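Local atomic coordinates of trehalose-6-phosphate phosphatase (PDB entry 5DXL), a protein that belongs to the HAD (haloacid dehalogenase) clan, pairing a core domain around a mixed beta sheet with a smaller cap domain. Residues 83-88 and 92-97; 125-130 and 152-157. One frame throughout, in Å; residues are numbered along the deposited sequence.

Interaction 1: 83-88 and 92-97; sequences LGLSAE and FIRQPR
R94 reaches L83 through two features of its side chain: CG stands trans to the backbone N (chi1 -176°), and a bend at chi3 (78°) turns the guanidinium toward the L83 carbonyl. NH2 then donates to L83 O at 2.8 Å, almost straight (170° at the hydrogen), with the oxygen lying in the guanidinium plane; NE adds a weak second bond to the same oxygen. L85 points the same way as R94 and lays CD1 over the centre of one guanidinium face, 3.7 Å from R94 CZ. The charged group also gives NH1 to G78 O and NH2 to I80 O, so carbonyls just beyond helix 70-77 share its hydrogens and fix its rotation.

At the far end of the pair E88 carries its carboxylate to the rim of the F92 ring. E88 OE1 meets F92 CE2 at 3.4 Å, near the ring plane, where the slightly positive C-H edge should suit an anionic oxygen. That carboxylate is steadied from outside: R136 forms a salt bridge to OE1, and the backbone N of Q70 bonds to OE2.

Between these ends the backbones do regular work. L85 and R94 exchange two N-H...O bonds, as do A87 and F92, while the intervening S86 and I93 form a non-hydrogen-bonded pair, their CA atoms 4.6 Å apart. L85, A87, F92 and R94 share the face that meets helix 70-77; S86 and I93 take the other. P96 prolongs the contact past the last bridge, resting CD 3.7 Å from G84 CA. Strand 84-87 also pairs in parallel with 60-65, and 92-94 pairs antiparallel with 101-103, the outermost strand on this side: an antiparallel beta hairpin widening one flank of the Rossmann-like HAD core sheet.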
loop_
_atom_site.group_PDB
_atom_site.type_symbol
_atom_site.label_atom_id
_atom_site.label_comp_id
_atom_site.label_asym_id
_atom_site.label_seq_id
_atom_site.Cartn_x
_atom_site.Cartn_y
_atom_site.Cartn_z
ATOM N N LEU A 83 -3.022 13.479 8.248
ATOM C CA LEU A 83 -2.882 12.195 7.559
ATOM C C LEU A 83 -1.899 12.296 6.418
ATOM O O LEU A 83 -1.992 13.204 5.590
ATOM C CB LEU A 83 -4.210 11.707 6.992
ATOM C CG LEU A 83 -5.294 11.215 7.930
ATOM C CD1 LEU A 83 -6.492 10.778 7.076
ATOM C CD2 LEU A 83 -4.778 10.043 8.758
ATOM N N GLY A 84 -0.981 11.341 6.356
ATOM C CA GLY A 84 -0.227 11.121 5.137
ATOM C C GLY A 84 -1.086 10.303 4.185
ATOM O O GLY A 84 -1.732 9.347 4.607
ATOM N N LEU A 85 -1.119 10.687 2.912
ATOM C CA LEU A 85 -1.966 9.996 1.932
ATOM C C LEU A 85 -1.139 9.513 0.748
ATOM O O LEU A 85 -0.407 10.286 0.148
ATOM C CB LEU A 85 -3.097 10.909 1.445
ATOM C CG LEU A 85 -4.005 11.443 2.567
ATOM C CD1 LEU A 85 -4.940 12.506 1.992
ATOM C CD2 LEU A 85 -4.805 10.309 3.234
ATOM N N SER A 86 -1.269 8.231 0.425
ATOM C CA SER A 86 -0.650 7.648 -0.766
ATOM C C SER A 86 -1.776 7.109 -1.635
ATOM O O SER A 86 -2.512 6.222 -1.211
ATOM C CB SER A 86 0.340 6.547 -0.390
ATOM O OG SER A 86 0.788 5.838 -1.547
ATOM N N ALA A 87 -1.944 7.692 -2.819
ATOM C CA ALA A 87 -3.082 7.370 -3.679
ATOM C C ALA A 87 -2.632 6.795 -5.009
ATOM O O ALA A 87 -1.479 6.978 -5.409
ATOM C CB ALA A 87 -3.941 8.618 -3.915
ATOM N N GLU A 88 -3.554 6.094 -5.670
ATOM C CA GLU A 88 -3.361 5.608 -7.038
ATOM C C GLU A 88 -2.103 4.757 -7.143
ATOM O O GLU A 88 -1.271 4.944 -8.024
ATOM C CB GLU A 88 -3.335 6.789 -8.020
ATOM C CG GLU A 88 -4.651 7.533 -8.020
ATOM C CD GLU A 88 -4.769 8.613 -9.086
ATOM O OE1 GLU A 88 -4.259 8.413 -10.213
ATOM O OE2 GLU A 88 -5.378 9.666 -8.787
ATOM N N PHE A 92 0.593 9.250 -6.258
ATOM C CA PHE A 92 0.349 10.559 -5.649
ATOM C C PHE A 92 0.590 10.471 -4.152
ATOM O O PHE A 92 0.123 9.535 -3.506
ATOM C CB PHE A 92 -1.076 11.041 -5.906
ATOM C CG PHE A 92 -1.329 11.457 -7.327
ATOM C CD1 PHE A 92 -1.019 12.730 -7.754
ATOM C CD2 PHE A 92 -1.871 10.560 -8.232
ATOM C CE1 PHE A 92 -1.251 13.110 -9.076
ATOM C CE2 PHE A 92 -2.108 10.933 -9.553
ATOM C CZ PHE A 92 -1.795 12.207 -9.972
ATOM N N ILE A 93 1.326 11.429 -3.608
ATOM C CA ILE A 93 1.597 11.412 -2.175
ATOM C C ILE A 93 1.377 12.790 -1.566
ATOM O O ILE A 93 1.741 13.811 -2.155
ATOM C CB ILE A 93 3.029 10.938 -1.868
ATOM C CG1 ILE A 93 3.209 10.689 -0.374
ATOM C CG2 ILE A 93 4.070 11.940 -2.336
ATOM C CD1 ILE A 93 4.512 10.006 -0.040
ATOM N N ARG A 94 0.750 12.805 -0.393
ATOM C CA ARG A 94 0.621 14.031 0.392
ATOM C C ARG A 94 1.214 13.775 1.763
ATOM O O ARG A 94 0.755 12.876 2.471
ATOM C CB ARG A 94 -0.838 14.479 0.514
ATOM C CG ARG A 94 -0.984 15.841 1.260
ATOM C CD ARG A 94 -2.421 16.135 1.792
ATOM N NE ARG A 94 -2.735 15.412 3.031
ATOM C CZ ARG A 94 -3.878 15.566 3.705
ATOM N NH1 ARG A 94 -4.797 16.416 3.239
ATOM N NH2 ARG A 94 -4.115 14.862 4.826
ATOM N N GLN A 95 2.249 14.533 2.132
ATOM C CA GLN A 95 2.859 14.384 3.452
ATOM C C GLN A 95 1.907 14.892 4.530
ATOM O O GLN A 95 1.109 15.793 4.280
ATOM C CB GLN A 95 4.180 15.163 3.543
ATOM C CG GLN A 95 5.299 14.684 2.622
ATOM C CD GLN A 95 5.809 13.301 2.995
ATOM O OE1 GLN A 95 5.872 12.938 4.171
ATOM N NE2 GLN A 95 6.182 12.527 1.991
ATOM N N PRO A 96 2.008 14.336 5.746
ATOM C CA PRO A 96 1.293 14.916 6.885
ATOM C C PRO A 96 1.507 16.430 6.995
ATOM O O PRO A 96 2.649 16.900 6.875
ATOM C CB PRO A 96 1.907 14.188 8.086
ATOM C CG PRO A 96 2.264 12.830 7.520
ATOM C CD PRO A 96 2.765 13.128 6.117
ATOM N N ARG A 97 0.402 17.154 7.177
ATOM C CA ARG A 97 0.375 18.593 7.452
ATOM C C ARG A 97 0.801 19.434 6.254
ATOM O O ARG A 97 1.072 20.627 6.391
ATOM C CB ARG A 97 1.235 18.922 8.686
ATOM C CG ARG A 97 0.726 18.257 9.972
ATOM C CD ARG A 97 1.614 18.538 11.198
ATOM N NE ARG A 97 1.148 17.738 12.336
ATOM C CZ ARG A 97 1.389 16.436 12.472
ATOM N NH1 ARG A 97 2.117 15.789 11.565
ATOM N NH2 ARG A 97 0.906 15.774 13.514
#

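Interaction 2: 125-130 and 152-157; sequences ERTQGS and AFQARE
Q154 and T127 join a helix to a loop in the alpha/beta cap domain, where helices 112-125 and 148-164 pack with a four-stranded antiparallel sheet. The two side chains lie alongside each other, pointing in opposite senses, and Q154 NE2 donates to T127 OG1 at 3.0 Å. The bond is moderately bent, 148° at the hydrogen, and the hydroxyl oxygen sits somewhat off the amide plane. A turn at chi2 (-76°) folds the glutamine so that its CG also comes 3.5 Å from T127 OG1, and the amide is brought to the hydroxyl from one side instead of running straight out from the helix.

The hydroxyl is gripped twice. While it accepts from Q154, OG1 is hydrogen-bonded to F123 O in the last turn of helix 112-125, so this one oxygen ties the end of that helix to the middle of helix 148-164. Around this pair lies apolar cover: W141 of strand 139-142 touches both T127 and Q154, and F123 also packs on Q154.

Farther out, bonds within the loop are consistent with a fixed position for T127. On its N-terminal side, R126 NH1 forms a salt bridge with E125 OE1 at 3.1 Å and bonds to H122 O, which draws the tip of the arginine back over the helix it follows. On the other side the chain makes a type II beta turn from T127 to S130, with G129 at a positive phi. T127 O closes that turn with two donors: S130 N at 3.1 Å, and S130 OG at 2.8 Å, the hydroxyl approaching in the carbonyl plane along a lone pair.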
loop_
_atom_site.group_PDB
_atom_site.type_symbol
_atom_site.label_atom_id
_atom_site.label_comp_id
_atom_site.label_asym_id
_atom_site.label_seq_id
_atom_site.Cartn_x
_atom_site.Cartn_y
_atom_site.Cartn_z
ATOM N N GLU A 125 0.825 -6.354 -33.479
ATOM C CA GLU A 125 0.640 -6.564 -34.912
ATOM C C GLU A 125 0.892 -8.022 -35.302
ATOM O O GLU A 125 0.361 -8.506 -36.306
ATOM C CB GLU A 125 1.563 -5.634 -35.702
ATOM C CG GLU A 125 1.226 -4.159 -35.541
ATOM C CD GLU A 125 2.373 -3.246 -35.941
ATOM O OE1 GLU A 125 3.482 -3.759 -36.205
ATOM O OE2 GLU A 125 2.167 -2.013 -35.981
ATOM N N ARG A 126 1.683 -8.724 -34.497
ATOM C CA ARG A 126 2.074 -10.100 -34.817
ATOM C C ARG A 126 1.389 -11.162 -33.948
ATOM O O ARG A 126 1.742 -12.347 -34.001
ATOM C CB ARG A 126 3.587 -10.238 -34.701
ATOM C CG ARG A 126 4.322 -9.510 -35.816
ATOM C CD ARG A 126 5.697 -9.023 -35.404
ATOM N NE ARG A 126 6.338 -8.281 -36.493
ATOM C CZ ARG A 126 6.087 -7.005 -36.787
ATOM N NH1 ARG A 126 5.212 -6.309 -36.070
ATOM N NH2 ARG A 126 6.717 -6.418 -37.801
ATOM N N THR A 127 0.409 -10.744 -33.154
ATOM C CA THR A 127 -0.315 -11.681 -32.301
ATOM C C THR A 127 -1.803 -11.376 -32.380
ATOM O O THR A 127 -2.311 -10.535 -31.642
ATOM C CB THR A 127 0.156 -11.608 -30.833
ATOM O OG1 THR A 127 1.589 -11.666 -30.769
ATOM C CG2 THR A 127 -0.427 -12.747 -30.021
ATOM N N GLN A 128 -2.505 -12.051 -33.288
ATOM C CA GLN A 128 -3.907 -11.741 -33.539
ATOM C C GLN A 128 -4.741 -11.885 -32.271
ATOM O O GLN A 128 -4.603 -12.865 -31.537
ATOM C CB GLN A 128 -4.467 -12.644 -34.646
ATOM C CG GLN A 128 -5.918 -12.344 -35.023
ATOM C CD GLN A 128 -6.087 -11.003 -35.733
ATOM O OE1 GLN A 128 -5.108 -10.332 -36.069
ATOM N NE2 GLN A 128 -7.335 -10.611 -35.968
ATOM N N GLY A 129 -5.580 -10.886 -32.008
ATOM C CA GLY A 129 -6.429 -10.883 -30.830
ATOM C C GLY A 129 -5.870 -10.056 -29.679
ATOM O O GLY A 129 -6.600 -9.698 -28.744
ATOM N N SER A 130 -4.575 -9.758 -29.724
ATOM C CA SER A 130 -3.952 -9.028 -28.616
ATOM C C SER A 130 -4.210 -7.542 -28.749
ATOM O O SER A 130 -4.545 -7.066 -29.828
ATOM C CB SER A 130 -2.440 -9.286 -28.554
ATOM O OG SER A 130 -1.757 -8.680 -29.647
ATOM N N ALA A 152 0.959 -17.310 -25.173
ATOM C CA ALA A 152 1.846 -17.510 -24.036
ATOM C C ALA A 152 3.304 -17.450 -24.476
ATOM O O ALA A 152 4.150 -16.888 -23.781
ATOM C CB ALA A 152 1.551 -18.836 -23.339
ATOM N N PHE A 153 3.586 -18.031 -25.640
ATOM C CA PHE A 153 4.928 -18.004 -26.210
ATOM C C PHE A 153 5.379 -16.579 -26.499
ATOM O O PHE A 153 6.472 -16.163 -26.102
ATOM C CB PHE A 153 4.964 -18.845 -27.493
ATOM C CG PHE A 153 6.207 -18.652 -28.321
ATOM C CD1 PHE A 153 7.437 -19.093 -27.862
ATOM C CD2 PHE A 153 6.132 -18.051 -29.570
ATOM C CE1 PHE A 153 8.581 -18.923 -28.626
ATOM C CE2 PHE A 153 7.275 -17.878 -30.346
ATOM C CZ PHE A 153 8.498 -18.318 -29.865
ATOM N N GLN A 154 4.525 -15.836 -27.186
ATOM C CA GLN A 154 4.820 -14.452 -27.515
ATOM C C GLN A 154 5.069 -13.644 -26.246
ATOM O O GLN A 154 5.951 -12.790 -26.204
ATOM C CB GLN A 154 3.671 -13.834 -28.312
ATOM C CG GLN A 154 3.530 -14.376 -29.735
ATOM C CD GLN A 154 4.589 -13.815 -30.665
ATOM O OE1 GLN A 154 5.767 -14.165 -30.559
ATOM N NE2 GLN A 154 4.178 -12.938 -31.574
ATOM N N ALA A 155 4.279 -13.917 -25.217
ATOM C CA ALA A 155 4.423 -13.179 -23.964
ATOM C C ALA A 155 5.743 -13.509 -23.277
ATOM O O ALA A 155 6.409 -12.615 -22.756
ATOM C CB ALA A 155 3.246 -13.466 -23.046
ATOM N N ARG A 156 6.147 -14.781 -23.296
ATOM C CA ARG A 156 7.445 -15.154 -22.735
ATOM C C ARG A 156 8.573 -14.464 -23.496
ATOM O O ARG A 156 9.520 -13.972 -22.892
ATOM C CB ARG A 156 7.658 -16.674 -22.768
ATOM C CG ARG A 156 6.792 -17.439 -21.792
ATOM C CD ARG A 156 7.221 -18.893 -21.680
ATOM N NE ARG A 156 7.084 -19.622 -22.940
ATOM C CZ ARG A 156 5.964 -20.222 -23.338
ATOM N NH1 ARG A 156 4.866 -20.168 -22.588
ATOM N NH2 ARG A 156 5.931 -20.877 -24.492
ATOM N N GLU A 157 8.463 -14.419 -24.821
ATOM C CA GLU A 157 9.512 -13.812 -25.632
ATOM C C GLU A 157 9.562 -12.303 -25.424
ATOM O O GLU A 157 10.639 -11.715 -25.288
ATOM C CB GLU A 157 9.304 -14.149 -27.110
ATOM C CG GLU A 157 9.285 -15.657 -27.372
ATOM C CD GLU A 157 10.615 -16.325 -27.016
ATOM O OE1 GLU A 157 11.591 -16.090 -27.753
ATOM O OE2 GLU A 157 10.687 -17.072 -26.004
#

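How the interactions relate
Interactions 1 and 2 lie in different parts of one chain, their centres 38 Å apart and their nearest atoms about 24 Å apart. Interaction 1 belongs to the core domain: neighbouring strands of one hairpin bury 474 Å² and are joined by four backbone hydrogen bonds, with R94 and E88 reaching across at the two ends. Interaction 2 lies in the cap, far from the chain's centre, and buries 105 Å², with a single side-chain hydrogen bond joining loop and helix. The first links strands close in sequence; the second bridges elements separated by two strands. Both place a polar group among buried residues and supply it with further partners.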